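Local coordinates for protein guanylate kinase (Stenotrophomonas maltophilia, PDB 6WCT) that catalyses the ATP-dependent phosphorylation of GMP to GDP, yielding ADP, and so probably serves the recycling of GMP and, indirectly, of cGMP, at residues V27-P30 with G34-S37; A59-E64 with A163-A168; E76-M81 with G85-H90; Y181-E186 with D193-I198. All blocks are in the same frame, centred on the assembly; numbering follows the deposited sequence.

Contact 1. Residues V27-P30 with G34-S37; sequences VAAP and GKSS. With 5GP (guanosine-5'-monophosphate), chain E; PO4 (phosphate ion), chain F.
A29, just past the end of strand 24-28, and K35, in the first turn of helix 35-45, bring their CA atoms to 6.2 Å, with G34 at the N-cap between loop and helix. The K35 chain runs back across the strand end: its CB meets A29 CB at 3.6 Å, CG passes V27 CG1, and CD rests against V27 O. A bend at chi3 (100°) then swings the ammonium to A29 O, where K35 NZ donates a 3.0 Å hydrogen bond, tilted 20° from the carbonyl plane. The same NZ reaches O2' of GMP at 2.9 Å, and one water joins A29 N to both ribose hydroxyls. On the helix side G34 N and S36 N donate to the phosphate ion, S36 N to its O1 at 2.9 Å. A second water ties K35 N and P30 O to this ion. This is the P-loop (Walker A) arrangement, with the ion probably occupying a phosphate position of the second nucleotide. V27 and A28 are hydrogen-bonded to strands 114-117 and 135-140 on either side, V27 and A29 pack on I139, and P30 lies against helix 159-173.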
# COMPACT_ATOMS: atom_id res chain seq x y z
N VAL A 27 0.09 11.87 -6.92
CA VAL A 27 0.35 11.00 -8.06
C VAL A 27 1.14 11.82 -9.07
O VAL A 27 0.64 12.83 -9.60
CB VAL A 27 -0.93 10.44 -8.71
CG1 VAL A 27 -0.56 9.56 -9.89
CG2 VAL A 27 -1.78 9.70 -7.71
N ALA A 28 2.38 11.40 -9.34
CA ALA A 28 3.25 12.11 -10.26
C ALA A 28 3.56 11.22 -11.46
O ALA A 28 3.60 10.00 -11.36
CB ALA A 28 4.55 12.50 -9.61
N ALA A 29 3.84 11.87 -12.57
CA ALA A 29 4.15 11.20 -13.82
C ALA A 29 4.53 12.27 -14.82
O ALA A 29 3.96 13.37 -14.79
CB ALA A 29 2.94 10.42 -14.34
N PRO A 30 5.44 12.00 -15.75
CA PRO A 30 5.62 12.94 -16.86
C PRO A 30 4.32 12.99 -17.64
O PRO A 30 3.60 12.00 -17.74
CB PRO A 30 6.75 12.31 -17.68
CG PRO A 30 6.65 10.82 -17.38
CD PRO A 30 6.22 10.76 -15.92
N GLY A 34 -0.13 9.03 -19.15
CA GLY A 34 -1.50 8.64 -18.90
C GLY A 34 -1.99 8.77 -17.48
O GLY A 34 -3.03 8.20 -17.15
N LYS A 35 -1.30 9.52 -16.61
CA LYS A 35 -1.72 9.60 -15.22
C LYS A 35 -3.11 10.21 -15.06
O LYS A 35 -3.91 9.74 -14.24
CB LYS A 35 -0.66 10.33 -14.37
CG LYS A 35 -1.14 11.43 -13.40
CD LYS A 35 0.01 12.44 -13.03
CE LYS A 35 -0.08 13.74 -13.83
NZ LYS A 35 1.26 14.39 -14.02
N SER A 36 -3.42 11.27 -15.82
CA SER A 36 -4.70 11.94 -15.58
C SER A 36 -5.85 10.98 -15.87
O SER A 36 -6.85 10.95 -15.13
CB SER A 36 -4.83 13.22 -16.40
OG SER A 36 -4.90 12.94 -17.78
N SER A 37 -5.72 10.16 -16.91
CA SER A 37 -6.77 9.19 -17.21
C SER A 37 -6.85 8.13 -16.11
O SER A 37 -7.95 7.69 -15.73
CB SER A 37 -6.52 8.53 -18.56
OG SER A 37 -6.94 9.38 -19.61
P 5GP E . 2.13 19.82 -18.03
O1P 5GP E . 0.64 19.87 -17.86
O2P 5GP E . 2.63 19.00 -19.22
O3P 5GP E . 2.81 21.17 -18.06
O5' 5GP E . 2.73 19.16 -16.73
C5' 5GP E . 4.10 19.33 -16.41
C4' 5GP E . 4.36 18.82 -15.02
O4' 5GP E . 3.88 19.79 -14.06
C3' 5GP E . 3.64 17.49 -14.69
O3' 5GP E . 4.52 16.63 -13.98
C2' 5GP E . 2.54 17.93 -13.73
O2' 5GP E . 2.13 16.94 -12.82
C1' 5GP E . 3.22 19.10 -13.04
N9 5GP E . 2.29 19.99 -12.36
C8 5GP E . 0.96 20.15 -12.65
N7 5GP E . 0.32 20.86 -11.76
C5 5GP E . 1.30 21.20 -10.83
C6 5GP E . 1.21 21.91 -9.62
O6 5GP E . 0.19 22.40 -9.14
N1 5GP E . 2.42 21.99 -8.96
C2 5GP E . 3.59 21.44 -9.41
N2 5GP E . 4.68 21.58 -8.64
N3 5GP E . 3.69 20.77 -10.56
C4 5GP E . 2.52 20.68 -11.20
P PO4 F . -1.60 12.85 -18.98
O1 PO4 F . -1.52 12.68 -17.48
O2 PO4 F . -3.03 12.66 -19.39
O3 PO4 F . -0.77 11.81 -19.71
O4 PO4 F . -1.11 14.24 -19.32
O HOH W 1 3.93 14.78 -11.96
O HOH W 2 0.76 11.30 -17.18

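Contact 2. Residues A59-E64 with A163-A168; sequences AMRPGE and AQRLGA. With 5GP (guanosine-5'-monophosphate), chain E.
R61 keeps CG beside its backbone N (chi1 -52°) and runs straight from CG to NE, while R165 bends at chi2 (-141°), and the two guanidinium groups arrive from opposite directions, each over one face of the other. Their planes are 35° apart, and the overlap is offset toward the rims. R61 NE lies 3.1 Å from R165 NH2, but both are donors and no hydrogen bond forms; each arginine has an anionic partner of its own. R61 NH1 donates to O2P of GMP at 2.7 Å, the phosphate lying at the edge of the guanidinium, near its plane. R165 NH1 makes a salt bridge to D157. These anions probably offset the charge of the pair. The loop is shaped by a type II turn from R61 to E64, in which E64 N bonds back to R61 O. R61 N in turn donates to E64 OE1 at 2.8 Å, meeting it from above the carboxylate plane, and E64 also forms a salt bridge with R58, a second GMP-binding arginine. The contact thus joins the loop between strands 55-56 and 71-72 to helix 159-173, whose R165 and L166 pack on helix 144-152.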
# COMPACT_ATOMS: atom_id res chain seq x y z
N ALA A 59 1.39 28.62 -21.27
CA ALA A 59 0.37 28.84 -22.29
C ALA A 59 -0.50 27.60 -22.45
O ALA A 59 -0.05 26.46 -22.30
CB ALA A 59 1.02 29.21 -23.63
N MET A 60 -1.77 27.83 -22.78
CA MET A 60 -2.71 26.75 -23.01
C MET A 60 -2.32 25.96 -24.26
O MET A 60 -1.91 26.53 -25.27
CB MET A 60 -4.12 27.32 -23.20
CG MET A 60 -4.76 27.88 -21.94
SD MET A 60 -6.41 28.53 -22.28
CE MET A 60 -7.29 26.97 -22.32
N ARG A 61 -2.38 24.66 -24.15
CA ARG A 61 -2.17 23.80 -25.29
C ARG A 61 -3.51 23.41 -25.92
O ARG A 61 -4.55 23.50 -25.26
CB ARG A 61 -1.37 22.55 -24.87
CG ARG A 61 -0.10 22.91 -24.12
CD ARG A 61 0.57 21.70 -23.45
NE ARG A 61 1.84 22.09 -22.86
CZ ARG A 61 2.51 21.37 -21.97
NH1 ARG A 61 2.05 20.20 -21.55
NH2 ARG A 61 3.67 21.82 -21.49
N PRO A 62 -3.52 23.03 -27.19
CA PRO A 62 -4.78 22.63 -27.84
C PRO A 62 -5.48 21.50 -27.09
O PRO A 62 -4.86 20.56 -26.60
CB PRO A 62 -4.34 22.20 -29.24
CG PRO A 62 -3.12 23.02 -29.49
CD PRO A 62 -2.41 23.08 -28.16
N GLY A 63 -6.80 21.64 -26.96
CA GLY A 63 -7.61 20.68 -26.26
C GLY A 63 -7.80 20.98 -24.79
O GLY A 63 -8.70 20.41 -24.16
N GLU A 64 -6.96 21.84 -24.22
CA GLU A 64 -7.08 22.23 -22.83
C GLU A 64 -8.18 23.27 -22.63
O GLU A 64 -8.40 24.13 -23.49
CB GLU A 64 -5.74 22.74 -22.32
CG GLU A 64 -4.76 21.62 -22.02
CD GLU A 64 -3.41 22.13 -21.60
OE1 GLU A 64 -3.14 23.32 -21.86
OE2 GLU A 64 -2.62 21.37 -21.01
N ALA A 163 10.63 16.91 -29.03
CA ALA A 163 11.93 16.60 -28.46
C ALA A 163 12.14 17.30 -27.12
O ALA A 163 12.70 16.72 -26.19
CB ALA A 163 13.04 16.97 -29.44
N GLN A 164 11.67 18.55 -27.00
CA GLN A 164 11.82 19.26 -25.73
C GLN A 164 11.00 18.62 -24.62
O GLN A 164 11.51 18.39 -23.51
CB GLN A 164 11.43 20.73 -25.90
CG GLN A 164 11.36 21.51 -24.60
CD GLN A 164 10.78 22.89 -24.77
OE1 GLN A 164 10.79 23.44 -25.87
NE2 GLN A 164 10.27 23.46 -23.69
N ARG A 165 9.74 18.29 -24.90
CA ARG A 165 8.88 17.71 -23.86
C ARG A 165 9.35 16.32 -23.45
O ARG A 165 9.24 15.95 -22.27
CB ARG A 165 7.43 17.67 -24.35
CG ARG A 165 6.87 19.03 -24.77
CD ARG A 165 5.42 19.23 -24.34
NE ARG A 165 5.01 20.64 -24.46
CZ ARG A 165 4.03 21.08 -25.24
NH1 ARG A 165 3.32 20.24 -25.98
NH2 ARG A 165 3.75 22.37 -25.27
N LEU A 166 9.87 15.55 -24.40
CA LEU A 166 10.45 14.25 -24.06
C LEU A 166 11.64 14.42 -23.13
O LEU A 166 11.84 13.62 -22.21
CB LEU A 166 10.86 13.52 -25.34
CG LEU A 166 9.68 12.94 -26.13
CD1 LEU A 166 10.16 12.30 -27.42
CD2 LEU A 166 8.96 11.92 -25.26
N GLY A 167 12.46 15.44 -23.38
CA GLY A 167 13.57 15.70 -22.48
C GLY A 167 13.09 16.11 -21.11
O GLY A 167 13.61 15.65 -20.09
N ALA A 168 12.06 16.95 -21.06
CA ALA A 168 11.48 17.34 -19.78
C ALA A 168 10.87 16.15 -19.05
O ALA A 168 10.86 16.12 -17.81
CB ALA A 168 10.44 18.43 -19.99
P 5GP E . 2.13 19.82 -18.03
O1P 5GP E . 0.64 19.87 -17.86
O2P 5GP E . 2.63 19.00 -19.22
O3P 5GP E . 2.81 21.17 -18.06
O5' 5GP E . 2.73 19.16 -16.73
C5' 5GP E . 4.10 19.33 -16.41
C4' 5GP E . 4.36 18.82 -15.02
O4' 5GP E . 3.88 19.79 -14.06
C3' 5GP E . 3.64 17.49 -14.69
O3' 5GP E . 4.52 16.63 -13.98
C2' 5GP E . 2.54 17.93 -13.73
O2' 5GP E . 2.13 16.94 -12.82
C1' 5GP E . 3.22 19.10 -13.04
N9 5GP E . 2.29 19.99 -12.36
C8 5GP E . 0.96 20.15 -12.65
N7 5GP E . 0.32 20.86 -11.76
C5 5GP E . 1.30 21.20 -10.83
C6 5GP E . 1.21 21.91 -9.62
O6 5GP E . 0.19 22.40 -9.14
N1 5GP E . 2.42 21.99 -8.96
C2 5GP E . 3.59 21.44 -9.41
N2 5GP E . 4.68 21.58 -8.64
N3 5GP E . 3.69 20.77 -10.56
C4 5GP E . 2.52 20.68 -11.20

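Contact 3. Residues E76-M81 with G85-H90; sequences EKFEQM and GDFFEH. With 5GP (guanosine-5'-monophosphate), chain E.
F78 lays one face of its ring over the ring of F87 in an offset stack, centroids 4.2 Å apart and planes at 21°. The overlap is concentrated on the outer part of F87: its CE2 comes to 3.3 Å from F78 CE1, and its CZ sits above the F78 ring, displaced toward the rim. F78 has CG anti to the backbone N (chi1 -165°), which carries the ring from the helix across to the strand; the edge of the same ring meets H90 CB. M81 crosses F87 at about a right angle. Its CB touches F87 CE2 at 3.5 Å, and its chain turns at chi3 (71°), placing CE near F87 CZ. The sulfur, 5.1 Å from the F87 centroid and oblique to the ring, makes a Met-aromatic contact. D86 likewise crosses M81 steeply, its OD2 against CA, CB and CG, while D86 N donates a 3.0 Å hydrogen bond to M81 O. F55 of strand 55-56 touches F78, M81 and F87, and W97 stacks on F78, so aromatic side chains and M81 pack between helix and sheet. Beyond them the chain turns a corner at F88 and E89. There E89 OE1 takes N1-H of the guanine at 2.8 Å and OE2 takes N2-H, while T100 also bonds OE1 and would help to set the carboxylate. Helix 75-83 ends in a Schellman motif at G85, and the chain then enters strand 87-93: a helix packed on the mixed sheet of the GMP-binding region, with base recognition by E89 beside it.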
# COMPACT_ATOMS: atom_id res chain seq x y z
N GLU A 76 2.56 37.23 -14.32
CA GLU A 76 2.47 38.32 -13.34
C GLU A 76 1.42 38.01 -12.28
O GLU A 76 1.66 38.22 -11.09
CB GLU A 76 2.14 39.63 -14.05
N LYS A 77 0.26 37.50 -12.69
CA LYS A 77 -0.75 37.12 -11.72
C LYS A 77 -0.26 35.98 -10.84
O LYS A 77 -0.46 35.99 -9.62
CB LYS A 77 -2.04 36.71 -12.42
CG LYS A 77 -3.11 36.19 -11.48
CD LYS A 77 -3.63 37.29 -10.56
CE LYS A 77 -4.83 36.81 -9.76
NZ LYS A 77 -5.44 37.87 -8.91
N PHE A 78 0.38 34.98 -11.44
CA PHE A 78 0.89 33.87 -10.65
C PHE A 78 1.91 34.35 -9.64
O PHE A 78 1.84 34.00 -8.46
CB PHE A 78 1.49 32.80 -11.56
CG PHE A 78 1.71 31.49 -10.88
CD1 PHE A 78 2.76 31.33 -9.97
CD2 PHE A 78 0.88 30.42 -11.13
CE1 PHE A 78 2.96 30.13 -9.33
CE2 PHE A 78 1.09 29.20 -10.50
CZ PHE A 78 2.13 29.06 -9.59
N GLU A 79 2.86 35.19 -10.09
CA GLU A 79 3.86 35.71 -9.16
C GLU A 79 3.22 36.64 -8.14
O GLU A 79 3.68 36.71 -6.99
CB GLU A 79 4.99 36.41 -9.92
CG GLU A 79 5.87 35.43 -10.69
CD GLU A 79 6.88 36.11 -11.61
OE1 GLU A 79 7.63 35.39 -12.31
OE2 GLU A 79 6.94 37.35 -11.61
N GLN A 80 2.16 37.36 -8.53
CA GLN A 80 1.34 38.08 -7.56
C GLN A 80 0.76 37.12 -6.53
O GLN A 80 0.65 37.45 -5.34
CB GLN A 80 0.22 38.84 -8.27
CG GLN A 80 -0.77 39.54 -7.32
CD GLN A 80 -1.88 40.27 -8.04
OE1 GLN A 80 -1.71 40.73 -9.17
NE2 GLN A 80 -3.04 40.38 -7.40
N MET A 81 0.33 35.95 -6.98
CA MET A 81 -0.19 34.96 -6.04
C MET A 81 0.91 34.33 -5.21
O MET A 81 0.66 33.94 -4.06
CB MET A 81 -0.98 33.89 -6.80
CG MET A 81 -2.29 34.40 -7.38
SD MET A 81 -3.06 33.16 -8.42
CE MET A 81 -3.59 31.95 -7.20
N GLY A 85 1.26 34.75 -0.86
CA GLY A 85 1.17 33.53 -0.08
C GLY A 85 -0.01 32.64 -0.41
O GLY A 85 -0.48 31.90 0.46
N ASP A 86 -0.50 32.69 -1.64
CA ASP A 86 -1.68 31.91 -2.02
C ASP A 86 -1.39 30.42 -2.26
O ASP A 86 -2.32 29.62 -2.25
CB ASP A 86 -2.30 32.50 -3.29
CG ASP A 86 -2.79 33.93 -3.11
OD1 ASP A 86 -3.16 34.31 -1.97
OD2 ASP A 86 -2.79 34.70 -4.10
N PHE A 87 -0.14 30.03 -2.45
CA PHE A 87 0.16 28.66 -2.88
C PHE A 87 0.59 27.76 -1.72
O PHE A 87 1.52 28.10 -0.98
CB PHE A 87 1.21 28.66 -3.98
CG PHE A 87 0.70 29.20 -5.27
CD1 PHE A 87 -0.33 28.57 -5.94
CD2 PHE A 87 1.24 30.36 -5.81
CE1 PHE A 87 -0.81 29.08 -7.12
CE2 PHE A 87 0.77 30.87 -6.99
CZ PHE A 87 -0.27 30.24 -7.65
N PHE A 88 -0.07 26.61 -1.61
CA PHE A 88 0.37 25.55 -0.70
C PHE A 88 1.76 25.06 -1.08
O PHE A 88 2.64 24.91 -0.22
CB PHE A 88 -0.67 24.42 -0.76
CG PHE A 88 -0.35 23.23 0.10
CD1 PHE A 88 -0.40 23.31 1.48
CD2 PHE A 88 -0.07 22.00 -0.49
CE1 PHE A 88 -0.13 22.20 2.26
CE2 PHE A 88 0.19 20.88 0.28
CZ PHE A 88 0.17 20.98 1.66
N GLU A 89 1.98 24.80 -2.36
CA GLU A 89 3.28 24.55 -2.95
C GLU A 89 3.25 25.16 -4.34
O GLU A 89 2.19 25.30 -4.95
CB GLU A 89 3.62 23.05 -3.04
CG GLU A 89 2.67 22.19 -3.92
CD GLU A 89 2.87 22.36 -5.44
OE1 GLU A 89 1.87 22.28 -6.19
OE2 GLU A 89 4.00 22.57 -5.88
N HIS A 90 4.43 25.52 -4.83
CA HIS A 90 4.51 26.01 -6.19
C HIS A 90 5.93 25.78 -6.66
O HIS A 90 6.85 25.64 -5.85
CB HIS A 90 4.11 27.48 -6.30
CG HIS A 90 5.12 28.42 -5.71
ND1 HIS A 90 5.13 28.74 -4.37
CD2 HIS A 90 6.15 29.09 -6.27
CE1 HIS A 90 6.13 29.59 -4.14
NE2 HIS A 90 6.76 29.81 -5.27
P 5GP E . 2.13 19.82 -18.03
O1P 5GP E . 0.64 19.87 -17.86
O2P 5GP E . 2.63 19.00 -19.22
O3P 5GP E . 2.81 21.17 -18.06
O5' 5GP E . 2.73 19.16 -16.73
C5' 5GP E . 4.10 19.33 -16.41
C4' 5GP E . 4.36 18.82 -15.02
O4' 5GP E . 3.88 19.79 -14.06
C3' 5GP E . 3.64 17.49 -14.69
O3' 5GP E . 4.52 16.63 -13.98
C2' 5GP E . 2.54 17.93 -13.73
O2' 5GP E . 2.13 16.94 -12.82
C1' 5GP E . 3.22 19.10 -13.04
N9 5GP E . 2.29 19.99 -12.36
C8 5GP E . 0.96 20.15 -12.65
N7 5GP E . 0.32 20.86 -11.76
C5 5GP E . 1.30 21.20 -10.83
C6 5GP E . 1.21 21.91 -9.62
O6 5GP E . 0.19 22.40 -9.14
N1 5GP E . 2.42 21.99 -8.96
C2 5GP E . 3.59 21.44 -9.41
N2 5GP E . 4.68 21.58 -8.64
N3 5GP E . 3.69 20.77 -10.56
C4 5GP E . 2.52 20.68 -11.20

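Contact 4. Residues Y181-E186 with D193-I198; sequences YVIVNE and DELCAI
The carboxylate oxygen E194 OE1 is linked to the strand through water: one molecule donates to it at 2.8 Å and accepts from V184 N at 3.0 Å. A second water lies between E194 OE1 and V184 O, though its bonding is less certain because more acceptors surround it than it has protons. E194 has an extended chain beyond CG, which carries the carboxylate across from the helix to the strand; on the way OE1 passes I183 CG2 at 3.7 Å. The rest of the interface is apolar. I183 CD1 rests against the helix, touching L195 N and CB and, at 3.9 Å, I198 CD1. I198 also serves Y181: its CD1 meets Y181 CB at 3.6 Å, and its CG2, held anti to the backbone N, stands over one face of the phenol ring, 4.1 Å from the centroid and 21° off the normal, a CH-pi contact. Strand and helix run nearly antiparallel, at 164°, with axes 9.6 Å apart at the closest. V137 of strand 135-140 backs both I183 and I198, and L195 reaches T42 of helix 35-45. In the second subunit, Q209 hydrogen-bonds V182 O, while L204 packs on E194. This is the strand-to-helix layer packing of a P-loop NTPase alpha/beta core, at the last strand of the parallel sheet within the chain, followed by N185 and E186, which contact ADP when it is bound.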
# COMPACT_ATOMS: atom_id res chain seq x y z
N TYR A 181 5.44 4.50 -4.04
CA TYR A 181 4.94 3.45 -4.93
C TYR A 181 5.27 3.83 -6.36
O TYR A 181 5.43 5.01 -6.68
CB TYR A 181 3.42 3.25 -4.83
CG TYR A 181 2.99 2.85 -3.45
CD1 TYR A 181 2.96 1.51 -3.07
CD2 TYR A 181 2.65 3.81 -2.52
CE1 TYR A 181 2.58 1.15 -1.79
CE2 TYR A 181 2.27 3.46 -1.26
CZ TYR A 181 2.23 2.14 -0.89
OH TYR A 181 1.86 1.84 0.40
N VAL A 182 5.39 2.81 -7.21
CA VAL A 182 5.65 3.00 -8.62
C VAL A 182 4.66 2.13 -9.37
O VAL A 182 4.52 0.94 -9.04
CB VAL A 182 7.11 2.66 -8.98
CG1 VAL A 182 7.32 2.73 -10.48
CG2 VAL A 182 8.07 3.64 -8.25
N ILE A 183 3.91 2.72 -10.29
CA ILE A 183 3.00 2.00 -11.17
C ILE A 183 3.53 2.12 -12.59
O ILE A 183 3.85 3.23 -13.04
CB ILE A 183 1.57 2.56 -11.08
CG1 ILE A 183 0.98 2.34 -9.68
CG2 ILE A 183 0.67 1.96 -12.18
CD1 ILE A 183 -0.43 3.01 -9.50
N VAL A 184 3.67 0.99 -13.29
CA VAL A 184 3.99 1.01 -14.71
C VAL A 184 2.69 0.85 -15.49
O VAL A 184 1.99 -0.16 -15.35
CB VAL A 184 5.00 -0.08 -15.09
CG1 VAL A 184 5.33 0.00 -16.56
CG2 VAL A 184 6.27 0.03 -14.26
N ASN A 185 2.37 1.85 -16.32
CA ASN A 185 1.09 1.91 -17.02
C ASN A 185 1.20 1.10 -18.32
O ASN A 185 1.30 1.64 -19.42
CB ASN A 185 0.70 3.36 -17.28
CG ASN A 185 -0.59 3.48 -18.08
OD1 ASN A 185 -1.40 2.56 -18.10
ND2 ASN A 185 -0.78 4.62 -18.73
N GLU A 186 1.17 -0.22 -18.17
CA GLU A 186 1.15 -1.10 -19.34
C GLU A 186 -0.27 -1.36 -19.81
O GLU A 186 -0.60 -1.14 -20.98
CB GLU A 186 1.86 -2.42 -19.03
CG GLU A 186 3.35 -2.31 -18.74
CD GLU A 186 3.99 -3.65 -18.40
OE1 GLU A 186 4.05 -4.52 -19.30
OE2 GLU A 186 4.42 -3.83 -17.24
N ASP A 193 -6.72 -0.43 -11.33
CA ASP A 193 -6.84 -1.35 -10.20
C ASP A 193 -5.72 -1.14 -9.20
O ASP A 193 -5.94 -1.20 -7.98
CB ASP A 193 -6.80 -2.80 -10.68
CG ASP A 193 -8.01 -3.19 -11.47
OD1 ASP A 193 -9.04 -2.48 -11.40
OD2 ASP A 193 -7.92 -4.23 -12.14
N GLU A 194 -4.49 -0.93 -9.69
CA GLU A 194 -3.34 -0.81 -8.81
C GLU A 194 -3.37 0.49 -8.03
O GLU A 194 -3.05 0.51 -6.84
CB GLU A 194 -2.05 -0.94 -9.65
CG GLU A 194 -1.91 -2.35 -10.29
CD GLU A 194 -0.58 -2.58 -11.01
OE1 GLU A 194 0.07 -1.60 -11.43
OE2 GLU A 194 -0.19 -3.77 -11.16
N LEU A 195 -3.74 1.59 -8.67
CA LEU A 195 -3.86 2.83 -7.92
C LEU A 195 -4.99 2.73 -6.91
O LEU A 195 -4.89 3.26 -5.79
CB LEU A 195 -4.05 4.01 -8.87
CG LEU A 195 -3.97 5.41 -8.24
CD1 LEU A 195 -2.64 5.63 -7.59
CD2 LEU A 195 -4.32 6.53 -9.21
N CYS A 196 -6.09 2.05 -7.26
CA CYS A 196 -7.15 1.84 -6.28
C CYS A 196 -6.66 1.00 -5.10
O CYS A 196 -7.00 1.30 -3.95
CB CYS A 196 -8.37 1.18 -6.93
SG CYS A 196 -9.28 2.24 -8.08
N ALA A 197 -5.87 -0.05 -5.35
CA ALA A 197 -5.35 -0.84 -4.24
C ALA A 197 -4.48 0.00 -3.31
O ALA A 197 -4.55 -0.14 -2.09
CB ALA A 197 -4.56 -2.04 -4.75
N ILE A 198 -3.66 0.90 -3.88
CA ILE A 198 -2.82 1.77 -3.06
C ILE A 198 -3.67 2.68 -2.19
O ILE A 198 -3.40 2.85 -1.00
CB ILE A 198 -1.87 2.59 -3.95
CG1 ILE A 198 -0.83 1.68 -4.63
CG2 ILE A 198 -1.21 3.75 -3.15
CD1 ILE A 198 0.06 2.43 -5.67
O HOH W 3 2.71 -1.60 -12.20
O HOH W 4 -0.07 -0.96 -14.10

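Contacts 1 and 4 are buried and reach the same parallel sheet: V27 meets L195 of helix 188-203 and G34 meets N185 just after strand 181-184, so the two contacts adjoin. Contact 2 lies at the surface and contact 3 is partly buried, nested in the sequence within the loop that contact 2 closes. Contacts 1, 2 and 3 all touch GMP, each by different chemistry: a lysine at the ribose, an arginine at the phosphate and a glutamate at the base. Contact 4, without GMP, combines aliphatic packing with water-mediated links and adjoins the second subunit. Contacts 3 and 4 stand on opposite sides of the chain's centre, about 31 Å between centres.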